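Local coordinates for leucine aminopeptidase (Fimbriiglobus ruber, PDB 7D1B), which is a zinc-binding M28-family protein identified as a glutaminyl cyclase, which probably closes the N-terminal glutaminyl group of peptides into a pyroglutamyl ring, at residues 236-241 and 317-322; 214-219 and 291-296; 161-166 and 179-184; 283-288 and 297-302. All coordinates share one frame; numbering follows the deposited sequence.

Contact 1: 236-241 and 317-322; sequences AHDGAR and KISGKQ. With GOL (glycerol), chain I.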
loop_
_atom_site.group_PDB
_atom_site.type_symbol
_atom_site.label_atom_id
_atom_site.label_comp_id
_atom_site.label_asym_id
_atom_site.label_seq_id
_atom_site.Cartn_x
_atom_site.Cartn_y
_atom_site.Cartn_z
ATOM N N ALA A 236 1.547 -9.098 4.750
ATOM C CA ALA A 236 2.930 -9.497 4.944
ATOM C C ALA A 236 3.120 -10.514 6.055
ATOM O O ALA A 236 4.263 -10.872 6.355
ATOM C CB ALA A 236 3.800 -8.264 5.196
ATOM N N HIS A 237 2.038 -10.979 6.670
ATOM C CA HIS A 237 2.137 -11.946 7.756
ATOM C C HIS A 237 2.413 -13.355 7.233
ATOM O O HIS A 237 2.160 -13.698 6.068
ATOM C CB HIS A 237 0.869 -11.916 8.614
ATOM C CG HIS A 237 -0.397 -11.981 7.831
ATOM N ND1 HIS A 237 -0.825 -10.943 7.028
ATOM C CD2 HIS A 237 -1.347 -12.945 7.751
ATOM C CE1 HIS A 237 -1.990 -11.267 6.493
ATOM N NE2 HIS A 237 -2.328 -12.476 6.913
ATOM N N ASP A 238 2.928 -14.185 8.133
ATOM C CA ASP A 238 3.289 -15.564 7.824
ATOM C C ASP A 238 2.038 -16.362 7.471
ATOM O O ASP A 238 1.099 -16.431 8.261
ATOM C CB ASP A 238 3.949 -16.137 9.081
ATOM C CG ASP A 238 4.556 -17.500 8.872
ATOM O OD1 ASP A 238 4.817 -17.902 7.723
ATOM O OD2 ASP A 238 4.813 -18.168 9.898
ATOM N N GLY A 239 2.027 -16.991 6.299
ATOM C CA GLY A 239 0.878 -17.796 5.934
ATOM C C GLY A 239 -0.316 -16.989 5.484
ATOM O O GLY A 239 -1.436 -17.512 5.477
ATOM N N ALA A 240 -0.107 -15.736 5.076
ATOM C CA ALA A 240 -1.212 -14.894 4.636
ATOM C C ALA A 240 -2.027 -15.575 3.542
ATOM O O ALA A 240 -1.493 -16.306 2.696
ATOM C CB ALA A 240 -0.662 -13.569 4.099
ATOM N N ARG A 241 -3.330 -15.320 3.562
ATOM C CA ARG A 241 -4.259 -15.802 2.543
ATOM C C ARG A 241 -4.746 -14.594 1.751
ATOM O O ARG A 241 -5.656 -13.879 2.184
ATOM C CB ARG A 241 -5.411 -16.564 3.198
ATOM C CG ARG A 241 -6.468 -17.018 2.217
ATOM C CD ARG A 241 -7.627 -17.742 2.948
ATOM N NE ARG A 241 -8.794 -17.890 2.073
ATOM C CZ ARG A 241 -9.707 -16.940 1.864
ATOM N NH1 ARG A 241 -9.628 -15.782 2.506
ATOM N NH2 ARG A 241 -10.698 -17.147 1.007
ATOM N N LYS A 317 5.422 -10.048 13.619
ATOM C CA LYS A 317 4.377 -10.726 12.858
ATOM C C LYS A 317 4.659 -10.752 11.364
ATOM O O LYS A 317 3.918 -11.395 10.617
ATOM C CB LYS A 317 3.018 -10.054 13.091
ATOM C CG LYS A 317 2.629 -9.906 14.558
ATOM C CD LYS A 317 2.643 -11.246 15.313
ATOM C CE LYS A 317 2.124 -11.105 16.744
ATOM N NZ LYS A 317 2.912 -10.115 17.521
ATOM N N ILE A 318 5.686 -10.061 10.912
ATOM C CA ILE A 318 5.967 -9.949 9.485
ATOM C C ILE A 318 6.853 -11.106 9.045
ATOM O O ILE A 318 7.843 -11.425 9.708
ATOM C CB ILE A 318 6.657 -8.612 9.180
ATOM C CG1 ILE A 318 5.819 -7.438 9.697
ATOM C CG2 ILE A 318 6.955 -8.502 7.684
ATOM C CD1 ILE A 318 4.389 -7.401 9.158
ATOM N N SER A 319 6.510 -11.729 7.925
ATOM C CA SER A 319 7.345 -12.752 7.309
ATOM C C SER A 319 8.144 -12.135 6.157
ATOM O O SER A 319 7.561 -11.642 5.183
ATOM C CB SER A 319 6.460 -13.878 6.785
ATOM O OG SER A 319 7.174 -14.643 5.833
ATOM N N GLY A 320 9.471 -12.192 6.243
ATOM C CA GLY A 320 10.282 -11.712 5.134
ATOM C C GLY A 320 10.039 -12.477 3.849
ATOM O O GLY A 320 10.040 -11.894 2.767
ATOM N N LYS A 321 9.827 -13.796 3.950
ATOM C CA LYS A 321 9.534 -14.582 2.758
ATOM C C LYS A 321 8.228 -14.136 2.116
ATOM O O LYS A 321 8.128 -14.042 0.889
ATOM C CB LYS A 321 9.478 -16.068 3.102
ATOM C CG LYS A 321 8.745 -16.926 2.041
ATOM C CD LYS A 321 9.510 -17.330 0.789
ATOM C CE LYS A 321 8.611 -18.212 -0.069
ATOM N NZ LYS A 321 9.005 -18.191 -1.488
ATOM N N GLN A 322 7.216 -13.844 2.929
ATOM C CA GLN A 322 5.958 -13.346 2.391
ATOM C C GLN A 322 6.156 -12.003 1.697
ATOM O O GLN A 322 5.603 -11.767 0.606
ATOM C CB GLN A 322 4.940 -13.245 3.523
ATOM C CG GLN A 322 3.582 -12.683 3.126
ATOM C CD GLN A 322 2.850 -13.504 2.074
ATOM O OE1 GLN A 322 3.124 -14.697 1.872
ATOM N NE2 GLN A 322 1.903 -12.874 1.395
HETATM C C1 GOL I . 4.119 -18.764 2.570
HETATM O O1 GOL I . 3.332 -18.519 1.483
HETATM C C2 GOL I . 4.544 -17.389 3.162
HETATM O O2 GOL I . 3.461 -16.714 3.745
HETATM C C3 GOL I . 5.686 -17.595 4.120
HETATM O O3 GOL I . 5.119 -17.868 5.346
HETATM O O HOH W 1 2.720 -13.640 11.095
HETATM O O HOH W 2 7.333 -17.108 6.802
#

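Contact 2: 214-219 and 291-296; sequences GYTKAK and NEAGIP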
loop_
_atom_site.group_PDB
_atom_site.type_symbol
_atom_site.label_atom_id
_atom_site.label_comp_id
_atom_site.label_asym_id
_atom_site.label_seq_id
_atom_site.Cartn_x
_atom_site.Cartn_y
_atom_site.Cartn_z
ATOM N N GLY A 214 -7.109 14.440 -7.808
ATOM C CA GLY A 214 -6.099 15.205 -8.522
ATOM C C GLY A 214 -5.832 14.637 -9.898
ATOM O O GLY A 214 -5.672 15.378 -10.880
ATOM N N TYR A 215 -5.816 13.310 -9.997
ATOM C CA TYR A 215 -5.641 12.668 -11.293
ATOM C C TYR A 215 -6.817 12.980 -12.209
ATOM O O TYR A 215 -6.631 13.336 -13.377
ATOM C CB TYR A 215 -5.478 11.158 -11.116
ATOM C CG TYR A 215 -5.343 10.415 -12.421
ATOM C CD1 TYR A 215 -4.206 10.569 -13.219
ATOM C CD2 TYR A 215 -6.339 9.554 -12.853
ATOM C CE1 TYR A 215 -4.078 9.888 -14.418
ATOM C CE2 TYR A 215 -6.217 8.853 -14.048
ATOM C CZ TYR A 215 -5.086 9.031 -14.823
ATOM O OH TYR A 215 -4.928 8.322 -15.994
ATOM N N THR A 216 -8.041 12.848 -11.696
ATOM C CA THR A 216 -9.211 13.172 -12.510
ATOM C C THR A 216 -9.152 14.605 -13.037
ATOM O O THR A 216 -9.435 14.857 -14.217
ATOM C CB THR A 216 -10.486 12.935 -11.699
ATOM O OG1 THR A 216 -10.561 11.540 -11.385
ATOM C CG2 THR A 216 -11.731 13.347 -12.480
ATOM N N LYS A 217 -8.744 15.551 -12.189
ATOM C CA LYS A 217 -8.683 16.949 -12.611
ATOM C C LYS A 217 -7.589 17.174 -13.650
ATOM O O LYS A 217 -7.776 17.941 -14.604
ATOM C CB LYS A 217 -8.452 17.831 -11.388
ATOM C CG LYS A 217 -9.666 17.961 -10.506
ATOM C CD LYS A 217 -9.357 18.767 -9.259
ATOM C CE LYS A 217 -10.516 19.685 -8.922
ATOM N NZ LYS A 217 -11.819 18.985 -9.093
ATOM N N ALA A 218 -6.445 16.504 -13.498
ATOM C CA ALA A 218 -5.283 16.764 -14.340
ATOM C C ALA A 218 -5.243 15.943 -15.624
ATOM O O ALA A 218 -4.514 16.314 -16.549
ATOM C CB ALA A 218 -3.997 16.480 -13.553
ATOM N N LYS A 219 -6.024 14.863 -15.703
ATOM C CA LYS A 219 -5.807 13.798 -16.682
ATOM C C LYS A 219 -5.732 14.309 -18.118
ATOM O O LYS A 219 -4.853 13.899 -18.885
ATOM C CB LYS A 219 -6.936 12.779 -16.526
ATOM C CG LYS A 219 -6.818 11.525 -17.358
ATOM C CD LYS A 219 -7.947 10.564 -17.009
ATOM C CE LYS A 219 -9.257 11.308 -16.759
ATOM N NZ LYS A 219 -10.402 10.382 -16.515
ATOM N N ASN A 291 -10.281 3.099 -8.368
ATOM C CA ASN A 291 -11.248 2.523 -9.299
ATOM C C ASN A 291 -12.273 3.559 -9.741
ATOM O O ASN A 291 -12.635 3.621 -10.927
ATOM C CB ASN A 291 -11.956 1.325 -8.664
ATOM C CG ASN A 291 -11.118 0.056 -8.728
ATOM O OD1 ASN A 291 -10.797 -0.443 -9.816
ATOM N ND2 ASN A 291 -10.760 -0.486 -7.566
ATOM N N GLU A 292 -12.743 4.399 -8.807
ATOM C CA GLU A 292 -13.751 5.394 -9.154
ATOM C C GLU A 292 -13.200 6.433 -10.116
ATOM O O GLU A 292 -13.970 7.045 -10.867
ATOM C CB GLU A 292 -14.326 6.008 -7.882
ATOM C CG GLU A 292 -15.213 4.988 -7.145
ATOM C CD GLU A 292 -15.827 5.488 -5.857
ATOM O OE1 GLU A 292 -15.449 6.582 -5.398
ATOM O OE2 GLU A 292 -16.684 4.771 -5.299
ATOM N N ALA A 293 -11.885 6.650 -10.116
ATOM C CA ALA A 293 -11.229 7.532 -11.071
ATOM C C ALA A 293 -10.879 6.828 -12.372
ATOM O O ALA A 293 -10.198 7.417 -13.214
ATOM C CB ALA A 293 -9.983 8.162 -10.453
ATOM N N GLY A 294 -11.339 5.598 -12.566
ATOM C CA GLY A 294 -11.062 4.892 -13.798
ATOM C C GLY A 294 -9.722 4.203 -13.863
ATOM O O GLY A 294 -9.304 3.813 -14.956
ATOM N N ILE A 295 -9.039 4.041 -12.735
ATOM C CA ILE A 295 -7.786 3.294 -12.684
ATOM C C ILE A 295 -8.111 1.909 -12.133
ATOM O O ILE A 295 -8.447 1.796 -10.942
ATOM C CB ILE A 295 -6.749 3.989 -11.790
ATOM C CG1 ILE A 295 -6.521 5.453 -12.206
ATOM C CG2 ILE A 295 -5.454 3.172 -11.773
ATOM C CD1 ILE A 295 -5.722 6.245 -11.181
ATOM N N PRO A 296 -8.019 0.842 -12.929
ATOM C CA PRO A 296 -8.259 -0.496 -12.366
ATOM C C PRO A 296 -7.319 -0.717 -11.191
ATOM O O PRO A 296 -6.107 -0.529 -11.313
ATOM C CB PRO A 296 -7.942 -1.430 -13.535
ATOM C CG PRO A 296 -8.092 -0.582 -14.786
ATOM C CD PRO A 296 -7.657 0.798 -14.360
HETATM O O HOH W 3 -10.376 10.040 -13.652
HETATM O O HOH W 4 -9.339 7.394 -15.913
#

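Contact 3: 161-166 and 179-184; sequences ALMMEL and VDFVLF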
loop_
_atom_site.group_PDB
_atom_site.type_symbol
_atom_site.label_atom_id
_atom_site.label_comp_id
_atom_site.label_asym_id
_atom_site.label_seq_id
_atom_site.Cartn_x
_atom_site.Cartn_y
_atom_site.Cartn_z
ATOM N N ALA A 161 7.518 -0.490 3.771
ATOM C CA ALA A 161 8.768 -1.230 3.894
ATOM C C ALA A 161 9.060 -2.059 2.649
ATOM O O ALA A 161 10.215 -2.146 2.213
ATOM C CB ALA A 161 8.732 -2.105 5.137
ATOM N N LEU A 162 8.029 -2.677 2.063
ATOM C CA LEU A 162 8.260 -3.419 0.835
ATOM C C LEU A 162 8.686 -2.480 -0.280
ATOM O O LEU A 162 9.566 -2.819 -1.069
ATOM C CB LEU A 162 7.036 -4.248 0.451
ATOM C CG LEU A 162 7.215 -5.067 -0.846
ATOM C CD1 LEU A 162 8.444 -5.999 -0.770
ATOM C CD2 LEU A 162 5.971 -5.883 -1.139
ATOM N N MET A 163 8.097 -1.276 -0.348
ATOM C CA MET A 163 8.580 -0.285 -1.310
ATOM C C MET A 163 10.044 0.061 -1.057
ATOM O O MET A 163 10.823 0.213 -2.008
ATOM C CB MET A 163 7.737 0.986 -1.256
ATOM C CG MET A 163 6.325 0.849 -1.738
ATOM S SD MET A 163 5.467 2.365 -1.371
ATOM C CE MET A 163 3.796 1.916 -1.858
ATOM N N MET A 164 10.434 0.200 0.218
ATOM C CA MET A 164 11.844 0.462 0.521
ATOM C C MET A 164 12.733 -0.656 -0.004
ATOM O O MET A 164 13.799 -0.394 -0.562
ATOM C CB MET A 164 12.037 0.647 2.022
ATOM C CG MET A 164 11.420 1.925 2.567
ATOM S SD MET A 164 11.657 2.113 4.357
ATOM C CE MET A 164 13.361 2.658 4.376
ATOM N N GLU A 165 12.314 -1.911 0.173
ATOM C CA GLU A 165 13.096 -3.023 -0.367
ATOM C C GLU A 165 13.130 -2.978 -1.893
ATOM O O GLU A 165 14.196 -3.095 -2.508
ATOM C CB GLU A 165 12.572 -4.368 0.136
ATOM C CG GLU A 165 13.255 -5.565 -0.542
ATOM C CD GLU A 165 14.765 -5.613 -0.326
ATOM O OE1 GLU A 165 15.233 -5.033 0.673
ATOM O OE2 GLU A 165 15.466 -6.257 -1.159
ATOM N N LEU A 166 11.963 -2.821 -2.523
ATOM C CA LEU A 166 11.892 -2.810 -3.978
ATOM C C LEU A 166 12.760 -1.717 -4.568
ATOM O O LEU A 166 13.324 -1.887 -5.659
ATOM C CB LEU A 166 10.442 -2.618 -4.441
ATOM C CG LEU A 166 9.501 -3.803 -4.241
ATOM C CD1 LEU A 166 8.080 -3.391 -4.587
ATOM C CD2 LEU A 166 9.935 -4.987 -5.076
ATOM N N VAL A 179 6.406 3.394 -13.267
ATOM C CA VAL A 179 5.961 2.828 -11.990
ATOM C C VAL A 179 6.038 3.916 -10.937
ATOM O O VAL A 179 7.119 4.457 -10.682
ATOM C CB VAL A 179 6.788 1.600 -11.564
ATOM C CG1 VAL A 179 6.276 1.065 -10.218
ATOM C CG2 VAL A 179 6.708 0.515 -12.613
ATOM N N ASP A 180 4.898 4.225 -10.315
ATOM C CA ASP A 180 4.838 5.174 -9.210
ATOM C C ASP A 180 4.522 4.422 -7.926
ATOM O O ASP A 180 3.511 3.707 -7.854
ATOM C CB ASP A 180 3.781 6.247 -9.461
ATOM C CG ASP A 180 4.175 7.144 -10.600
ATOM O OD1 ASP A 180 5.391 7.355 -10.779
ATOM O OD2 ASP A 180 3.299 7.624 -11.340
ATOM N N PHE A 181 5.405 4.554 -6.934
ATOM C CA PHE A 181 5.117 4.108 -5.578
ATOM C C PHE A 181 4.361 5.253 -4.914
ATOM O O PHE A 181 4.885 6.373 -4.829
ATOM C CB PHE A 181 6.418 3.882 -4.811
ATOM C CG PHE A 181 7.239 2.686 -5.249
ATOM C CD1 PHE A 181 6.849 1.830 -6.283
ATOM C CD2 PHE A 181 8.436 2.412 -4.584
ATOM C CE1 PHE A 181 7.645 0.714 -6.636
ATOM C CE2 PHE A 181 9.216 1.308 -4.930
ATOM C CZ PHE A 181 8.828 0.462 -5.945
ATOM N N VAL A 182 3.133 5.003 -4.481
ATOM C CA VAL A 182 2.304 6.056 -3.910
ATOM C C VAL A 182 1.973 5.667 -2.474
ATOM O O VAL A 182 1.412 4.588 -2.222
ATOM C CB VAL A 182 1.028 6.301 -4.738
ATOM C CG1 VAL A 182 0.194 7.415 -4.109
ATOM C CG2 VAL A 182 1.393 6.617 -6.202
ATOM N N LEU A 183 2.312 6.555 -1.538
ATOM C CA LEU A 183 2.016 6.383 -0.121
ATOM C C LEU A 183 0.915 7.365 0.259
ATOM O O LEU A 183 1.102 8.593 0.178
ATOM C CB LEU A 183 3.274 6.609 0.710
ATOM C CG LEU A 183 4.265 5.458 0.492
ATOM C CD1 LEU A 183 5.655 5.899 0.857
ATOM C CD2 LEU A 183 3.830 4.249 1.279
ATOM N N PHE A 184 -0.242 6.822 0.639
ATOM C CA PHE A 184 -1.402 7.633 1.000
ATOM C C PHE A 184 -1.381 7.984 2.479
ATOM O O PHE A 184 -1.318 7.098 3.342
ATOM C CB PHE A 184 -2.698 6.878 0.731
ATOM C CG PHE A 184 -2.894 6.467 -0.705
ATOM C CD1 PHE A 184 -2.889 7.402 -1.743
ATOM C CD2 PHE A 184 -3.107 5.128 -1.021
ATOM C CE1 PHE A 184 -3.095 6.997 -3.060
ATOM C CE2 PHE A 184 -3.320 4.730 -2.331
ATOM C CZ PHE A 184 -3.309 5.661 -3.344
#

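Contact 4: 283-288 and 297-302; sequences VLDDHI and AVDVID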
loop_
_atom_site.group_PDB
_atom_site.type_symbol
_atom_site.label_atom_id
_atom_site.label_comp_id
_atom_site.label_asym_id
_atom_site.label_seq_id
_atom_site.Cartn_x
_atom_site.Cartn_y
_atom_site.Cartn_z
ATOM N N VAL A 283 -14.185 -5.228 0.703
ATOM C CA VAL A 283 -13.372 -4.467 1.645
ATOM C C VAL A 283 -13.208 -3.057 1.102
ATOM O O VAL A 283 -12.598 -2.866 0.048
ATOM C CB VAL A 283 -11.998 -5.126 1.872
ATOM C CG1 VAL A 283 -11.219 -4.345 2.937
ATOM C CG2 VAL A 283 -12.143 -6.598 2.277
ATOM N N LEU A 284 -13.744 -2.073 1.814
ATOM C CA LEU A 284 -13.444 -0.684 1.487
ATOM C C LEU A 284 -11.988 -0.404 1.838
ATOM O O LEU A 284 -11.522 -0.752 2.929
ATOM C CB LEU A 284 -14.358 0.246 2.279
ATOM C CG LEU A 284 -15.844 0.132 1.929
ATOM C CD1 LEU A 284 -16.651 0.968 2.897
ATOM C CD2 LEU A 284 -16.078 0.561 0.481
ATOM N N ASP A 285 -11.268 0.238 0.925
ATOM C CA ASP A 285 -9.855 0.491 1.157
ATOM C C ASP A 285 -9.424 1.608 0.206
ATOM O O ASP A 285 -10.243 2.205 -0.510
ATOM C CB ASP A 285 -9.060 -0.808 0.985
ATOM C CG ASP A 285 -7.833 -0.881 1.849
ATOM O OD1 ASP A 285 -7.361 0.157 2.353
ATOM O OD2 ASP A 285 -7.297 -2.013 2.018
ATOM N N ASP A 286 -8.123 1.902 0.197
ATOM C CA ASP A 286 -7.600 2.983 -0.626
ATOM C C ASP A 286 -7.765 2.743 -2.122
ATOM O O ASP A 286 -7.597 3.694 -2.893
ATOM C CB ASP A 286 -6.126 3.227 -0.287
ATOM C CG ASP A 286 -5.926 4.057 0.973
ATOM O OD1 ASP A 286 -6.629 5.085 1.152
ATOM O OD2 ASP A 286 -5.013 3.717 1.752
ATOM N N HIS A 287 -8.064 1.511 -2.559
ATOM C CA HIS A 287 -8.232 1.250 -3.986
ATOM C C HIS A 287 -9.589 1.701 -4.514
ATOM O O HIS A 287 -9.764 1.797 -5.729
ATOM C CB HIS A 287 -8.011 -0.226 -4.294
ATOM C CG HIS A 287 -9.021 -1.127 -3.666
ATOM N ND1 HIS A 287 -9.442 -0.995 -2.354
ATOM C CD2 HIS A 287 -9.689 -2.185 -4.184
ATOM C CE1 HIS A 287 -10.328 -1.946 -2.099
ATOM N NE2 HIS A 287 -10.485 -2.688 -3.187
ATOM N N ILE A 288 -10.550 1.992 -3.633
ATOM C CA ILE A 288 -11.876 2.407 -4.094
ATOM C C ILE A 288 -11.788 3.716 -4.867
ATOM O O ILE A 288 -12.329 3.843 -5.965
ATOM C CB ILE A 288 -12.838 2.537 -2.901
ATOM C CG1 ILE A 288 -12.966 1.203 -2.157
ATOM C CG2 ILE A 288 -14.194 3.102 -3.350
ATOM C CD1 ILE A 288 -13.631 0.123 -2.951
ATOM N N ALA A 297 -7.882 -1.082 -10.035
ATOM C CA ALA A 297 -7.094 -1.122 -8.808
ATOM C C ALA A 297 -7.497 -2.320 -7.959
ATOM O O ALA A 297 -8.681 -2.523 -7.647
ATOM C CB ALA A 297 -7.226 0.175 -8.007
ATOM N N VAL A 298 -6.488 -3.100 -7.572
ATOM C CA VAL A 298 -6.671 -4.334 -6.811
ATOM C C VAL A 298 -6.071 -4.164 -5.428
ATOM O O VAL A 298 -4.949 -3.668 -5.287
ATOM C CB VAL A 298 -5.998 -5.512 -7.543
ATOM C CG1 VAL A 298 -5.926 -6.754 -6.667
ATOM C CG2 VAL A 298 -6.699 -5.766 -8.855
ATOM N N ASP A 299 -6.797 -4.648 -4.419
ATOM C CA ASP A 299 -6.318 -4.698 -3.041
ATOM C C ASP A 299 -5.726 -6.078 -2.785
ATOM O O ASP A 299 -6.434 -7.087 -2.868
ATOM C CB ASP A 299 -7.483 -4.413 -2.093
ATOM C CG ASP A 299 -7.046 -4.023 -0.697
ATOM O OD1 ASP A 299 -5.834 -4.003 -0.385
ATOM O OD2 ASP A 299 -7.981 -3.700 0.094
ATOM N N VAL A 300 -4.430 -6.117 -2.519
ATOM C CA VAL A 300 -3.708 -7.330 -2.159
ATOM C C VAL A 300 -3.698 -7.336 -0.633
ATOM O O VAL A 300 -2.961 -6.569 0.004
ATOM C CB VAL A 300 -2.306 -7.333 -2.781
ATOM C CG1 VAL A 300 -1.473 -8.478 -2.204
ATOM C CG2 VAL A 300 -2.438 -7.471 -4.288
ATOM N N ILE A 301 -4.559 -8.185 -0.053
ATOM C CA ILE A 301 -4.947 -8.081 1.348
ATOM C C ILE A 301 -5.356 -9.456 1.848
ATOM O O ILE A 301 -5.962 -10.246 1.120
ATOM C CB ILE A 301 -6.106 -7.059 1.504
ATOM C CG1 ILE A 301 -6.553 -6.900 2.967
ATOM C CG2 ILE A 301 -7.304 -7.412 0.599
ATOM C CD1 ILE A 301 -7.442 -5.683 3.202
ATOM N N ASP A 302 -5.076 -9.721 3.128
ATOM C CA ASP A 302 -5.726 -10.804 3.858
ATOM C C ASP A 302 -6.467 -10.140 5.013
ATOM O O ASP A 302 -5.877 -9.839 6.058
ATOM C CB ASP A 302 -4.725 -11.833 4.367
ATOM C CG ASP A 302 -5.368 -12.915 5.204
ATOM O OD1 ASP A 302 -6.618 -12.907 5.374
ATOM O OD2 ASP A 302 -4.593 -13.793 5.677
#

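Contact 1: 236-241 and 317-322
Gln-322 lies with its CG against the backbone of the other segment, 3.4 Å from His-237 O, and its amide end continues past Ala-240, whose CB is 3.8 Å from NE2. The chain bends at chi2 (61°), which lays the amide alongside Ala-240. Ser-319 N donates to Ala-236 O at 2.9 Å in a nearly straight bond (167° at the hydrogen). Beside it the CB of Ala-236 meets CG2 of Ile-318, and His-237 CA makes a CA-H...O contact with Lys-317 O. That carbonyl also takes a bond from a water which itself accepts from Asp-238 N. At the outer side Asp-238 CA sits on Ser-319 CB, and a second water donates to Asp-238 OD1 and joins Ser-319 OG.

Two local motifs meet here. Residues His-237 to Ala-240 form a type II beta turn, and Ser-319 is the N-cap of helix 320-336: its OG, anti to its own N (chi1 161°), accepts from Gln-322 N at 3.0 Å.

A glycerol, probably from the crystallisation liquor, bridges the two: Gly-239 N donates to its O2 at 2.9 Å, and O2 donates on to Gln-322 OE1 at 2.8 Å. Gln-322 NE2 is bonded to Phe-235 O and Ser-270 OG, so both ends of the amide are held. Shortened to an alanine, this position would probably leave those two acceptors without their donor and open a gap beside His-237 O and Ala-240. The imidazole of His-237 is bonded to Asn-154 through ND1 and to Asp-302 through NE2, and Ile-318 reaches Val-55 and Val-58 of helix 51-63.

Contact 2: 214-219 and 291-296
Ala-293 turns its methyl to helix 206-218, where CB stands 3.6 Å from Thr-216 OG1. Its carbonyl does the polar work through water. One water donates to Ala-293 O at 2.7 Å, accepts from Lys-219 NZ and is bonded to Thr-216 OG1; a second also donates to Ala-293 O and accepts from Lys-219 NZ over a longer 3.2 Å. The lysine ammonium thus reaches the carbonyl through two waters rather than directly, its own NZ lying 4.4 Å from Ala-293 O.

Next to these waters the contact is apolar. The Tyr-215 ring, its CG anti to the backbone N (chi1 178°), is directed by this torsion at Ile-295, presenting CD2 and CE2, with CD2 3.8 Å from CD1 of the isoleucine. The two side chains cross obliquely, and Ala-293 O comes near the ring plane at the edge. Further in, Tyr-215 OH is bonded to Tyr-226 N, which pins the ring against strand 225-232, and Ile-295 packs on Tyr-226 and Ala-229 of the same strand.

What puts Ala-293 and Ile-295 in place is the way helix 287-292 stops: Gly-294 N bonds to Asn-291 O at 2.9 Å, Ile-295 N returns to the carbonyl one residue before Asn-291, and Gly-294, with its positive phi (83°), is the C-prime residue of a Schellman motif.

Contact 3: 161-166 and 179-184
Met-163 and Phe-181 lie at the centre of the face where helix 153-167 covers strand 178-184. The helix is the connection of a beta-alpha-beta crossover that leaves strand 123-130 and returns to the adjacent, parallel strand 178-184. The two short segments run nearly antiparallel, at 153°, with axes 10.0 Å apart.

The ring contacts come first. Met-163 CG stands over one face of the Phe-181 ring, 4.3 Å from its centroid and 27° off the normal, a CH-pi contact. SD follows at 5.0 Å from the centroid, obliquely placed, which makes this a Met-aromatic pair as well. Leu-166 CB meets the far end of the ring, 3.8 Å from CZ, while Met-163 O lies 3.5 Å from CE2. The ring thus fits between one turn of the helix and its own strand, and it also meets Trp-117 edge-to-face and touches Phe-85 of helix 72-87. Replacing Phe-181 by an alanine would probably leave a gap beside Met-163 CG and Leu-166 CB and let the thioether turn.

The aliphatic contacts sit further along the strand. Met-163 and Leu-183 lie alongside and point opposite ways, with SD 3.6 Å from CD2 of the leucine. Leu-183 also touches Leu-81, so helix 72-87 shares this core.

The sulfur arrives there because the methionine is extended beyond CG (chi2 172°). That same reach carries its methyl down onto the strand backbone, where CE ends 3.6 Å from Val-182 O.

Contact 4: 283-288 and 297-302
Asp-285 and Asp-299 meet at the tightest point, OD2 of one being 2.6 Å from OD2 of the other. The two side chains meet roughly perpendicular, with carboxylate planes 66° apart. The other oxygen of Asp-285 is held within its own segment: Asp-286 N donates to OD1 at 2.9 Å, on the anti side and 33° out of the carboxylate plane.

The imidazole of His-287 packs next to this pair. Asp-299 CB sits over the middle of one ring face, 3.6 Å from the centroid, in a CH-pi contact, and Ile-288 CD1 covers the opposite face nearer the rim. Ala-297 O comes in at the ring edge, 3.6 Å from CD2, and the CB atoms of Ala-297 and His-287 touch. The ring is brought there by chi1 of 65°, which sets CG between the backbone N and the carbonyl carbon; its NE2 is bonded to Glu-245 OE1.

In the fold, the chain runs through helix 287-292 and turns back into strand 297-300, an outermost strand of the mixed sheet, paired with strand 225-232. The acids sit near the zinc site, the side chain of Asp-285 being about 8 Å from the metal. Asp-233 OD2 also approaches Asp-285 OD2, an acidic cluster consistent with the carboxylic-acid hydrogen-bond network linked to glutaminyl cyclase activity in M28 enzymes.

The flank of the acid pair is looser: Ile-301 CD1 lies 3.9 Å from Asp-285 OD2 and 4.0 Å from Val-283 CG1. On the solvent side Leu-284 points away from the strand, touching Tyr-247 of helix 246-251.

Contacts 1, 3 and 4 are buried, whereas contact 2 is partly open and lies on the opposite side of the chain's centre from contact 1. Contact 3 is nearly all apolar, helix against sheet; contact 4 reaches the same sheet at an outer strand but carries acids and an imidazole close to the zinc. Contacts 2 and 4 share helix 287-292, and Asn-291 ND2 of the one bonds to Ala-297 O of the other. Contact 1 joins contact 4 through Asp-302 OD2, which takes bonds from His-237 NE2 and Arg-241 N. Phe-184 packs on Asp-286, linking contacts 3 and 4. Waters bridge the segments of contacts 1 and 2.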